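Local structure of transcriptional regulator, badm/rrf2 family (Thermincola potens, 4CIC) at residues Q16-F19 with D20-Q23; K33-A36 with E37-G40. The protein probably binds DNA as an IscR-type transcription regulator of the Rrf2 family, with a likely role in controlling iron-sulfur cluster biogenesis. The protein carries 3 engineered substitutions. All coordinates share one frame; numbering follows the deposited sequence.

Contact 1: Q16-F19 with D20-Q23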
loop_
_atom_site.group_PDB
_atom_site.type_symbol
_atom_site.label_atom_id
_atom_site.label_comp_id
_atom_site.label_asym_id
_atom_site.label_seq_id
_atom_site.Cartn_x
_atom_site.Cartn_y
_atom_site.Cartn_z
ATOM N N GLN A 16 -15.996 5.444 0.171
ATOM C CA GLN A 16 -16.825 6.643 -0.027
ATOM C C GLN A 16 -18.294 6.349 0.222
ATOM O O GLN A 16 -18.995 7.154 0.833
ATOM C CB GLN A 16 -16.702 7.210 -1.443
ATOM C CG GLN A 16 -15.471 8.052 -1.676
ATOM C CD GLN A 16 -15.505 8.704 -3.049
ATOM O OE1 GLN A 16 -15.122 8.095 -4.046
ATOM N NE2 GLN A 16 -15.976 9.938 -3.104
ATOM N N ALA A 17 -18.771 5.214 -0.279
ATOM C CA ALA A 17 -20.208 4.920 -0.177
ATOM C C ALA A 17 -20.572 4.615 1.275
ATOM O O ALA A 17 -21.632 5.042 1.767
ATOM C CB ALA A 17 -20.557 3.744 -1.072
ATOM N N MET A 18 -19.681 3.895 1.968
ATOM C CA MET A 18 -19.933 3.550 3.365
ATOM C C MET A 18 -19.886 4.795 4.220
ATOM O O MET A 18 -20.672 4.933 5.162
ATOM C CB MET A 18 -18.929 2.509 3.872
ATOM C CG MET A 18 -19.134 1.118 3.243
ATOM S SD MET A 18 -20.696 0.373 3.844
ATOM C CE MET A 18 -20.331 0.146 5.568
ATOM N N PHE A 19 -18.990 5.718 3.886
ATOM C CA PHE A 19 -18.919 6.962 4.643
ATOM C C PHE A 19 -20.172 7.812 4.408
ATOM O O PHE A 19 -20.704 8.425 5.337
ATOM C CB PHE A 19 -17.642 7.757 4.345
ATOM C CG PHE A 19 -17.535 9.012 5.160
ATOM C CD1 PHE A 19 -17.398 8.945 6.542
ATOM C CD2 PHE A 19 -17.624 10.250 4.557
ATOM C CE1 PHE A 19 -17.342 10.117 7.314
ATOM C CE2 PHE A 19 -17.576 11.412 5.316
ATOM C CZ PHE A 19 -17.415 11.338 6.698
ATOM N N ASP A 20 -20.639 7.858 3.167
ATOM C CA ASP A 20 -21.885 8.593 2.885
ATOM C C ASP A 20 -23.024 8.007 3.717
ATOM O O ASP A 20 -23.819 8.754 4.341
ATOM C CB ASP A 20 -22.192 8.551 1.383
ATOM C CG ASP A 20 -23.428 9.377 1.004
ATOM O OD1 ASP A 20 -24.556 8.959 1.333
ATOM O OD2 ASP A 20 -23.255 10.444 0.360
ATOM N N LEU A 21 -23.131 6.681 3.761
ATOM C CA LEU A 21 -24.129 6.075 4.652
ATOM C C LEU A 21 -23.920 6.438 6.130
ATOM O O LEU A 21 -24.884 6.690 6.863
ATOM C CB LEU A 21 -24.161 4.555 4.473
ATOM C CG LEU A 21 -24.680 4.080 3.117
ATOM C CD1 LEU A 21 -24.431 2.585 2.944
ATOM C CD2 LEU A 21 -26.203 4.347 3.079
ATOM N N ALA A 22 -22.665 6.494 6.578
ATOM C CA ALA A 22 -22.389 6.913 7.960
ATOM C C ALA A 22 -22.898 8.327 8.239
ATOM O O ALA A 22 -23.449 8.610 9.324
ATOM C CB ALA A 22 -20.865 6.812 8.274
ATOM N N GLN A 23 -22.712 9.213 7.261
ATOM C CA GLN A 23 -23.161 10.608 7.372
ATOM C C GLN A 23 -24.665 10.725 7.439
ATOM O O GLN A 23 -25.176 11.735 7.904
ATOM C CB GLN A 23 -22.672 11.440 6.185
ATOM C CG GLN A 23 -21.158 11.672 6.269
ATOM C CD GLN A 23 -20.628 12.560 5.148
ATOM O OE1 GLN A 23 -20.644 12.181 3.974
ATOM N NE2 GLN A 23 -20.140 13.742 5.511
#
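The Phe19 ring carries the side chain of Gln23 over one face, while Ala22 CB and the backbone N of Asp20 approach it obliquely. This is a CH-pi contact one turn apart on helix 9-23, the first helix of what the topology marks as a winged helix-turn-helix domain. Gln23 CG lies 4.0 Å from the centroid of the Phe19 ring, offset toward the rim. Beyond it the glutamine chain is extended (chi2 -177°), which brings CD within 3.3 Å of Phe19 CE2, with the amide plane tilted 28° from the ring. Phe19 meets it by holding CG anti to its own backbone N (chi1 -178°). The phenyl group also packs against Met136, Leu137 and Ala140 of helix 133-143 and against Val112 of the second subunit. With an alanine at Phe19, the Gln23 chain is likely to lose the surface it lies on and turn more freely, and a gap would probably open towards helix 133-143. Round the helix, Met18 and Leu21 face Leu71 of strand 68-71; between the two side chains, Met18 SD stands 4.4 Å from Leu21 CD1.

Contact 2: K33-A36 with E37-G40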
loop_
_atom_site.group_PDB
_atom_site.type_symbol
_atom_site.label_atom_id
_atom_site.label_comp_id
_atom_site.label_asym_id
_atom_site.label_seq_id
_atom_site.Cartn_x
_atom_site.Cartn_y
_atom_site.Cartn_z
ATOM N N LYS A 33 -29.218 6.237 -5.663
ATOM C CA LYS A 33 -29.060 7.378 -6.565
ATOM C C LYS A 33 -28.511 8.600 -5.831
ATOM O O LYS A 33 -27.648 9.309 -6.358
ATOM C CB LYS A 33 -30.384 7.736 -7.242
ATOM C CG LYS A 33 -30.283 8.962 -8.133
ATOM C CD LYS A 33 -31.647 9.410 -8.636
ATOM C CE LYS A 33 -31.537 10.716 -9.412
ATOM N NZ LYS A 33 -32.853 11.160 -9.951
ATOM N N SER A 34 -29.005 8.844 -4.617
ATOM C CA SER A 34 -28.547 9.997 -3.848
ATOM C C SER A 34 -27.081 9.860 -3.446
ATOM O O SER A 34 -26.341 10.847 -3.430
ATOM C CB SER A 34 -29.430 10.245 -2.615
ATOM O OG SER A 34 -29.193 9.283 -1.586
ATOM N N ILE A 35 -26.664 8.640 -3.124
ATOM C CA ILE A 35 -25.255 8.391 -2.787
ATOM C C ILE A 35 -24.380 8.655 -4.004
ATOM O O ILE A 35 -23.346 9.336 -3.923
ATOM C CB ILE A 35 -25.035 6.948 -2.293
ATOM C CG1 ILE A 35 -25.729 6.730 -0.941
ATOM C CG2 ILE A 35 -23.524 6.645 -2.164
ATOM C CD1 ILE A 35 -25.725 5.270 -0.481
ATOM N N ALA A 36 -24.801 8.118 -5.143
ATOM C CA ALA A 36 -24.031 8.268 -6.376
ATOM C C ALA A 36 -23.928 9.740 -6.733
ATOM O O ALA A 36 -22.904 10.199 -7.213
ATOM C CB ALA A 36 -24.680 7.486 -7.508
ATOM N N GLU A 37 -24.995 10.488 -6.464
ATOM C CA GLU A 37 -25.026 11.903 -6.801
ATOM C C GLU A 37 -24.070 12.701 -5.914
ATOM O O GLU A 37 -23.348 13.571 -6.388
ATOM C CB GLU A 37 -26.451 12.450 -6.646
ATOM C CG GLU A 37 -26.757 13.637 -7.524
ATOM C CD GLU A 37 -27.333 13.224 -8.861
ATOM O OE1 GLU A 37 -28.332 12.469 -8.869
ATOM O OE2 GLU A 37 -26.788 13.647 -9.905
ATOM N N ARG A 38 -24.073 12.407 -4.622
ATOM C CA ARG A 38 -23.267 13.171 -3.682
ATOM C C ARG A 38 -21.790 12.841 -3.825
ATOM O O ARG A 38 -20.937 13.688 -3.588
ATOM C CB ARG A 38 -23.696 12.883 -2.246
ATOM C CG ARG A 38 -24.988 13.570 -1.834
ATOM C CD ARG A 38 -25.251 13.366 -0.349
ATOM N NE ARG A 38 -25.547 11.973 -0.037
ATOM C CZ ARG A 38 -26.765 11.443 -0.079
ATOM N NH1 ARG A 38 -27.805 12.202 -0.420
ATOM N NH2 ARG A 38 -26.952 10.162 0.228
ATOM N N GLN A 39 -21.496 11.604 -4.198
ATOM C CA GLN A 39 -20.111 11.126 -4.198
ATOM C C GLN A 39 -19.471 11.082 -5.573
ATOM O O GLN A 39 -18.284 10.760 -5.702
ATOM C CB GLN A 39 -20.016 9.748 -3.531
ATOM C CG GLN A 39 -20.470 9.734 -2.071
ATOM C CD GLN A 39 -19.743 10.755 -1.216
ATOM O OE1 GLN A 39 -18.562 11.038 -1.425
ATOM N NE2 GLN A 39 -20.449 11.319 -0.251
ATOM N N GLY A 40 -20.249 11.406 -6.600
ATOM C CA GLY A 40 -19.757 11.361 -7.967
ATOM C C GLY A 40 -19.370 9.947 -8.355
ATOM O O GLY A 40 -18.264 9.702 -8.835
#
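Arg38 folds back over the preceding turn and lays one face of its guanidinium on the backbone of Ser34. The carbonyl oxygen Ser34 O sits beneath the centre of that group, 3.4 Å from Arg38 CZ. A bend at chi3 (-68°) turns the guanidinium back along the helix instead of letting the chain run straight out. From there Arg38 NH2 gives a weak, bent hydrogen bond to Ser34 OG, 3.0 Å away with an N-H...O angle of 130°. The serine hydroxyl bonds more firmly to Ser31 O, and the main charge partner of the arginine is Asp20 of helix 9-23, so this weak bond is secondary for both groups.

Backbone bonds of the usual i to i+4 kind knit the two halves: Glu37 N to Lys33 O (2.9 Å), Arg38 N to Ser34 O (3.0 Å) and Gln39 N to Ile35 O (2.9 Å).

Charge plays a looser part between Lys33 and Glu37. Their side chains run side by side, yet Lys33 NZ stays 4.8 Å from Glu37 OE1, too far for a salt bridge; the carboxylate oxygen lies nearer the methylene carbon Lys33 CE, at 3.7 Å.

Apolar packing is carried by Ile35 and Ala36, both buried against Leu46 of helix 43-55. Ile35 CG1 also lies 3.8 Å from the polar nitrogen Arg38 NH2, a plain van der Waals contact where the two side chains pass each other.

After Gln39 the chain leaves the helix at Gly40, whose positive phi (63°) suits a glycine. Helix 32-39, this turn and helix 43-55 together are consistent with the helix-turn-helix of Rrf2-type regulators.

In the fold
Contact 1 belongs largely to the core of the chain, whereas contact 2 is only partly buried, with Lys33, Glu37 and Arg38 towards solvent. The first rests on aromatic and aliphatic packing, and reaches helix 133-143 and the second subunit; the second is mostly polar and touches no other protein chain of the assembly. They lie on successive helices, 9-23 and 32-39, their centres about 10 Å apart, and meet directly. Asp20 OD2 forms a salt bridge with Arg38 NE at 2.8 Å and probably accepts a hydrogen bond from Gln39 NE2, while Leu21 packs on Ile35 beside them. Charged and apolar contacts thus lie next to each other where the two helices meet.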